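Local coordinates for protein glycoside hydrolase YxiA (Bacillus licheniformis, PDB 3LV4) that probably hydrolyses glycosidic bonds in L-arabinan as a calcium-binding family 43 glycoside hydrolase similar to arabinan endo-1,5-alpha-L-arabinosidases, at residues L84-G87 against K88-Y92; E174-K177 against K178-F181. All coordinates share one frame; numbering follows the deposited sequence.

In the fold
Contacts 1 and 2 are two tight turns on adjoining four-stranded blades of the five-bladed beta-propeller characteristic of family 43. Contact 1 (84-92) joins strands 80-83 and 89-96; contact 2 (174-181) follows strand 170-175 in the next blade. Their centres lie about 10 Å apart and they touch directly. Tyr92 OH probably hydrogen-bonds Gly180 O at 2.7 Å, while Tyr92 CE1 packs on the selenomethionine methyl, Met175 CE, at 3.6 Å. Tyr90 CE2 touches Thr179 O, and Glu85 OE2 packs beside Lys177 CD. Both turns lie away from the predicted catalytic residues; a bound calcium ion is about 14 Å from the Met175 side chain.

Contact 1: residues L84-G87 against K88-Y92; sequences LEDG and KFYMY
Leu84 CD1 sits over the middle of the Tyr90 ring, 3.6 Å from its centroid and only 2° off the ring normal, a CH-pi contact. Leu84 CG leans on the same ring toward one rim, 3.4 Å from Tyr90 CD1. The Leu84 side chain crosses the tyrosine at about a right angle. At the phenol end, Tyr90 OH donates to Asp86 OD2 at 2.6 Å, meeting the carboxylate on its syn side. Ring and carboxylate are nearly coplanar, their planes 22° apart, so Asp86 meets the ring's edge while Leu84 covers a face. The other oxygen, Asp86 OD1, accepts Lys88 N at 2.9 Å from above the carboxylate plane, closing an Asx turn. With both oxygens engaged, the carboxylate is held against rotation. Asp86 CG lies between its own backbone N and carbonyl carbon (chi1 58°), which folds the carboxylate back over the turn toward Lys88 and Tyr90. The backbone beneath is a beta-hairpin of the type I turn plus G1 bulge kind: Gly87 N bonds Leu84 O at 2.9 Å, Leu84 N bonds Lys88 O at 3.2 Å, and Gly87 takes a positive phi, which favours glycine. A phenylalanine in place of Tyr90 would probably leave Asp86 OD2 without its phenol donor and the carboxylate freer to turn. Gly87 O stands over one face of the Phe89 ring, offset toward the rim, 3.9 Å from Phe89 CE1, and also accepts from Gln83 NE2. Lys88 sends its amine away from Asp86 to a salt bridge with Asp111. Farther out, Tyr90 packs on Leu107 and Val109 of strand 103-110 in the same blade, and Leu84 reaches Phe153 of strand 150-153 in the next blade.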
ATOM      1  N   LEU A  84       9.668  -8.104  17.172  1.00 12.45           N
ATOM      2  CA  LEU A  84       9.146  -9.364  17.682  1.00 12.59           C
ATOM      3  C   LEU A  84       9.080  -9.333  19.206  1.00 11.70           C
ATOM      4  O   LEU A  84       9.392  -8.325  19.838  1.00 14.35           O
ATOM      5  CB  LEU A  84       9.988 -10.549  17.202  1.00 14.42           C
ATOM      6  CG  LEU A  84      10.108 -10.713  15.687  1.00 17.21           C
ATOM      7  CD1 LEU A  84      10.603 -12.113  15.342  1.00 14.55           C
ATOM      8  CD2 LEU A  84       8.796 -10.405  14.980  1.00 19.66           C
ATOM      9  N   GLU A  85       8.679 -10.447  19.795  1.00 12.73           N
ATOM     10  CA  GLU A  85       8.380 -10.469  21.222  1.00 15.59           C
ATOM     11  C   GLU A  85       9.608 -10.274  22.106  1.00 16.69           C
ATOM     12  O   GLU A  85       9.485  -9.869  23.259  1.00 19.52           O
ATOM     13  CB  GLU A  85       7.617 -11.745  21.574  1.00 17.39           C
ATOM     14  CG  GLU A  85       6.208 -11.732  21.005  1.00 22.20           C
ATOM     15  CD  GLU A  85       5.524 -13.077  21.076  1.00 27.70           C
ATOM     16  OE1 GLU A  85       4.759 -13.292  22.041  1.00 33.32           O
ATOM     17  OE2 GLU A  85       5.745 -13.915  20.169  1.00 26.29           O
ATOM     18  N   ASP A  86      10.788 -10.543  21.561  1.00 14.27           N
ATOM     19  CA  ASP A  86      12.024 -10.287  22.294  1.00 13.20           C
ATOM     20  C   ASP A  86      12.368  -8.799  22.359  1.00 15.07           C
ATOM     21  O   ASP A  86      13.356  -8.419  22.989  1.00 16.58           O
ATOM     22  CB  ASP A  86      13.201 -11.087  21.709  1.00 14.10           C
ATOM     23  CG  ASP A  86      13.446 -10.797  20.238  1.00 14.95           C
ATOM     24  OD1 ASP A  86      12.829  -9.859  19.687  1.00 15.39           O
ATOM     25  OD2 ASP A  86      14.275 -11.512  19.632  1.00 15.60           O
ATOM     26  N   GLY A  87      11.550  -7.965  21.717  1.00 14.33           N
ATOM     27  CA  GLY A  87      11.762  -6.528  21.717  1.00 15.42           C
ATOM     28  C   GLY A  87      12.771  -6.045  20.693  1.00 15.01           C
ATOM     29  O   GLY A  87      13.004  -4.836  20.554  1.00 13.64           O
ATOM     30  N   LYS A  88      13.376  -6.982  19.967  1.00 13.63           N
ATOM     31  CA  LYS A  88      14.337  -6.611  18.934  1.00 12.98           C
ATOM     32  C   LYS A  88      13.656  -6.318  17.598  1.00 13.22           C
ATOM     33  O   LYS A  88      12.484  -6.647  17.391  1.00 12.36           O
ATOM     34  CB  LYS A  88      15.437  -7.670  18.793  1.00 13.24           C
ATOM     35  CG  LYS A  88      16.175  -7.909  20.117  1.00 16.47           C
ATOM     36  CD  LYS A  88      17.450  -8.696  19.939  1.00 23.45           C
ATOM     37  CE  LYS A  88      18.122  -8.926  21.293  1.00 27.33           C
ATOM     38  NZ  LYS A  88      18.218  -7.664  22.098  1.00 28.63           N
ATOM     39  N   PHE A  89      14.399  -5.683  16.699  1.00 11.12           N
ATOM     40  CA  PHE A  89      13.843  -5.236  15.434  1.00 11.03           C
ATOM     41  C   PHE A  89      14.381  -6.084  14.298  1.00 11.78           C
ATOM     42  O   PHE A  89      15.590  -6.155  14.072  1.00 11.96           O
ATOM     43  CB  PHE A  89      14.127  -3.742  15.231  1.00 10.29           C
ATOM     44  CG  PHE A  89      13.528  -2.883  16.301  1.00 11.55           C
ATOM     45  CD1 PHE A  89      14.279  -2.489  17.406  1.00 12.12           C
ATOM     46  CD2 PHE A  89      12.193  -2.513  16.236  1.00 11.79           C
ATOM     47  CE1 PHE A  89      13.716  -1.714  18.400  1.00 11.49           C
ATOM     48  CE2 PHE A  89      11.621  -1.740  17.233  1.00 13.31           C
ATOM     49  CZ  PHE A  89      12.378  -1.341  18.313  1.00 12.31           C
ATOM     50  N   TYR A  90      13.457  -6.738  13.602  1.00 10.87           N
ATOM     51  CA  TYR A  90      13.791  -7.713  12.578  1.00 10.68           C
ATOM     52  C   TYR A  90      13.540  -7.120  11.207  1.00 10.36           C
ATOM     53  O   TYR A  90      12.389  -6.845  10.838  1.00 11.87           O
ATOM     54  CB  TYR A  90      12.951  -8.980  12.775  1.00 12.71           C
ATOM     55  CG  TYR A  90      13.402  -9.802  13.959  1.00 14.05           C
ATOM     56  CD1 TYR A  90      13.235  -9.340  15.264  1.00 11.51           C
ATOM     57  CD2 TYR A  90      14.012 -11.032  13.770  1.00 15.11           C
ATOM     58  CE1 TYR A  90      13.666 -10.084  16.340  1.00 10.91           C
ATOM     59  CE2 TYR A  90      14.442 -11.786  14.830  1.00 15.27           C
ATOM     60  CZ  TYR A  90      14.271 -11.314  16.113  1.00 15.43           C
ATOM     61  OH  TYR A  90      14.716 -12.081  17.162  1.00 16.01           O
HETATM   62  N   MSE A  91      14.628  -6.903  10.468  1.00  9.44           N
HETATM   63  CA  MSE A  91      14.551  -6.399   9.109  1.00  8.48           C
HETATM   64  C   MSE A  91      14.596  -7.532   8.098  1.00  8.22           C
HETATM   65  O   MSE A  91      15.548  -8.309   8.043  1.00 10.07           O
HETATM   66  CB  MSE A  91      15.684  -5.418   8.818  1.00 10.84           C
HETATM   67  CG  MSE A  91      15.684  -4.911   7.371  1.00  9.81           C
HETATM   68 SE   MSE A  91      17.233  -3.763   6.970  1.00 20.21          SE
HETATM   69  CE  MSE A  91      16.754  -2.239   8.115  1.00 16.99           C
ATOM     70  N   TYR A  92      13.545  -7.620   7.299  1.00  8.01           N
ATOM     71  CA  TYR A  92      13.507  -8.548   6.192  1.00  8.23           C
ATOM     72  C   TYR A  92      13.971  -7.790   4.957  1.00  8.65           C
ATOM     73  O   TYR A  92      13.236  -6.974   4.399  1.00 11.66           O
ATOM     74  CB  TYR A  92      12.097  -9.122   6.063  1.00  7.46           C
ATOM     75  CG  TYR A  92      11.775  -9.954   7.292  1.00  9.29           C
ATOM     76  CD1 TYR A  92      11.985 -11.330   7.297  1.00  8.89           C
ATOM     77  CD2 TYR A  92      11.341  -9.353   8.474  1.00 10.71           C
ATOM     78  CE1 TYR A  92      11.725 -12.095   8.430  1.00  8.96           C
ATOM     79  CE2 TYR A  92      11.085 -10.111   9.614  1.00 10.06           C
ATOM     80  CZ  TYR A  92      11.276 -11.481   9.580  1.00 11.14           C
ATOM     81  OH  TYR A  92      11.041 -12.241  10.703  1.00 11.14           O
TER

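Contact 2: residues E174-K177 against K178-F181; sequences EMDK and KTGF
An Asx turn followed by an ST turn carries the chain off strand 170-175, on the way to strand 190-193 of the same propeller blade. Asp176 OD1 grips two successive amides: Lys178 N at 2.7 Å, nearly in line with the C-O bond, and Thr179 N at 3.0 Å, from above the carboxylate plane. With Asp176 CG anti to the backbone N (chi1 -172°), the carboxylate reaches across the turn to meet them. The Thr179 side chain crosses that of Asp176 at a slant, its OG1 3.3 Å from Asp176 CB, and OG1 accepts Phe181 N at 3.2 Å to form the ST turn. Two backbone bonds close the base: Gly180 N to Asp176 O at 2.8 Å, and Asp176 N to Phe181 O at 2.7 Å. Gly180 has a positive phi, where a side chain would jam against the preceding carbonyl. The selenomethionine Met175 bends at chi2 and chi3, bringing its CE methyl 3.3 Å from Gly180 O. Beyond the turn, Met175 packs on Leu159 and Met161 of neighbouring strand 159-163 and on Phe123 of strand 118-126 in the preceding blade, where Lys120 also meets Phe181 and the carbonyl of Thr179.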
ATOM      1  N   GLU A 174       4.321 -19.069   7.161  1.00 11.75           N
ATOM      2  CA  GLU A 174       4.253 -18.981   8.611  1.00 10.86           C
ATOM      3  C   GLU A 174       5.664 -18.864   9.159  1.00  9.85           C
ATOM      4  O   GLU A 174       6.577 -19.554   8.690  1.00 11.43           O
ATOM      5  CB  GLU A 174       3.546 -20.181   9.235  1.00 15.43           C
ATOM      6  CG  GLU A 174       3.219 -19.926  10.695  1.00 22.53           C
ATOM      7  CD  GLU A 174       2.270 -20.952  11.286  1.00 28.07           C
ATOM      8  OE1 GLU A 174       1.883 -20.767  12.460  1.00 27.96           O
ATOM      9  OE2 GLU A 174       1.917 -21.935  10.584  1.00 31.53           O
HETATM   10  N   MSE A 175       5.845 -17.987  10.143  1.00 10.98           N
HETATM   11  CA  MSE A 175       7.185 -17.683  10.654  1.00  9.87           C
HETATM   12  C   MSE A 175       7.367 -18.158  12.095  1.00 12.06           C
HETATM   13  O   MSE A 175       6.401 -18.269  12.855  1.00 12.13           O
HETATM   14  CB  MSE A 175       7.456 -16.175  10.584  1.00 10.84           C
HETATM   15  CG  MSE A 175       7.134 -15.553   9.234  1.00 13.08           C
HETATM   16 SE   MSE A 175       8.239 -16.272   7.778  1.00 19.04          SE
HETATM   17  CE  MSE A 175       9.821 -15.118   7.974  1.00 12.81           C
ATOM     18  N   ASP A 176       8.619 -18.437  12.445  1.00 12.60           N
ATOM     19  CA  ASP A 176       9.012 -18.789  13.803  1.00 13.61           C
ATOM     20  C   ASP A 176       9.106 -17.517  14.658  1.00 14.80           C
ATOM     21  O   ASP A 176       9.887 -16.619  14.362  1.00 13.15           O
ATOM     22  CB  ASP A 176      10.360 -19.520  13.767  1.00 14.42           C
ATOM     23  CG  ASP A 176      10.756 -20.087  15.110  1.00 15.39           C
ATOM     24  OD1 ASP A 176      10.903 -19.298  16.074  1.00 16.22           O
ATOM     25  OD2 ASP A 176      10.933 -21.324  15.204  1.00 17.37           O
ATOM     26  N   LYS A 177       8.300 -17.448  15.711  1.00 16.01           N
ATOM     27  CA  LYS A 177       8.224 -16.258  16.561  1.00 15.82           C
ATOM     28  C   LYS A 177       9.491 -15.992  17.374  1.00 15.81           C
ATOM     29  O   LYS A 177       9.657 -14.916  17.946  1.00 17.82           O
ATOM     30  CB  LYS A 177       7.037 -16.379  17.516  1.00 18.03           C
ATOM     31  CG  LYS A 177       5.708 -16.189  16.839  1.00 23.50           C
ATOM     32  CD  LYS A 177       4.580 -16.125  17.846  1.00 26.77           C
ATOM     33  CE  LYS A 177       4.277 -17.491  18.434  1.00 29.06           C
ATOM     34  NZ  LYS A 177       3.077 -17.421  19.320  1.00 30.53           N
ATOM     35  N   LYS A 178      10.374 -16.978  17.440  1.00 13.70           N
ATOM     36  CA  LYS A 178      11.597 -16.832  18.224  1.00 14.59           C
ATOM     37  C   LYS A 178      12.808 -16.502  17.359  1.00 15.05           C
ATOM     38  O   LYS A 178      13.667 -15.710  17.758  1.00 18.87           O
ATOM     39  CB  LYS A 178      11.853 -18.089  19.057  1.00 19.92           C
ATOM     40  CG  LYS A 178      10.779 -18.348  20.097  1.00 27.38           C
ATOM     41  CD  LYS A 178      11.027 -19.650  20.847  1.00 34.71           C
ATOM     42  CE  LYS A 178       9.999 -19.848  21.957  1.00 39.56           C
ATOM     43  NZ  LYS A 178      10.120 -21.198  22.583  1.00 42.39           N
ATOM     44  N   THR A 179      12.888 -17.097  16.175  1.00 12.87           N
ATOM     45  CA  THR A 179      14.061 -16.880  15.334  1.00 12.74           C
ATOM     46  C   THR A 179      13.800 -15.866  14.232  1.00 12.66           C
ATOM     47  O   THR A 179      14.735 -15.251  13.707  1.00 12.87           O
ATOM     48  CB  THR A 179      14.544 -18.180  14.679  1.00 14.45           C
ATOM     49  OG1 THR A 179      13.549 -18.638  13.755  1.00 13.10           O
ATOM     50  CG2 THR A 179      14.805 -19.247  15.736  1.00 16.68           C
ATOM     51  N   GLY A 180      12.534 -15.701  13.868  1.00 12.39           N
ATOM     52  CA  GLY A 180      12.177 -14.788  12.792  1.00 12.95           C
ATOM     53  C   GLY A 180      12.287 -15.409  11.409  1.00 13.03           C
ATOM     54  O   GLY A 180      12.012 -14.739  10.411  1.00 11.89           O
ATOM     55  N   PHE A 181      12.694 -16.679  11.346  1.00 12.55           N
ATOM     56  CA  PHE A 181      12.771 -17.400  10.068  1.00 11.81           C
ATOM     57  C   PHE A 181      11.489 -18.194   9.812  1.00 12.17           C
ATOM     58  O   PHE A 181      10.722 -18.439  10.734  1.00 13.27           O
ATOM     59  CB  PHE A 181      13.949 -18.373  10.061  1.00 11.39           C
ATOM     60  CG  PHE A 181      15.297 -17.707  10.006  1.00 11.95           C
ATOM     61  CD1 PHE A 181      15.756 -17.118   8.834  1.00 12.60           C
ATOM     62  CD2 PHE A 181      16.114 -17.692  11.120  1.00 11.58           C
ATOM     63  CE1 PHE A 181      17.014 -16.514   8.781  1.00 12.80           C
ATOM     64  CE2 PHE A 181      17.373 -17.092  11.079  1.00 13.72           C
ATOM     65  CZ  PHE A 181      17.821 -16.499   9.906  1.00 13.44           C
TER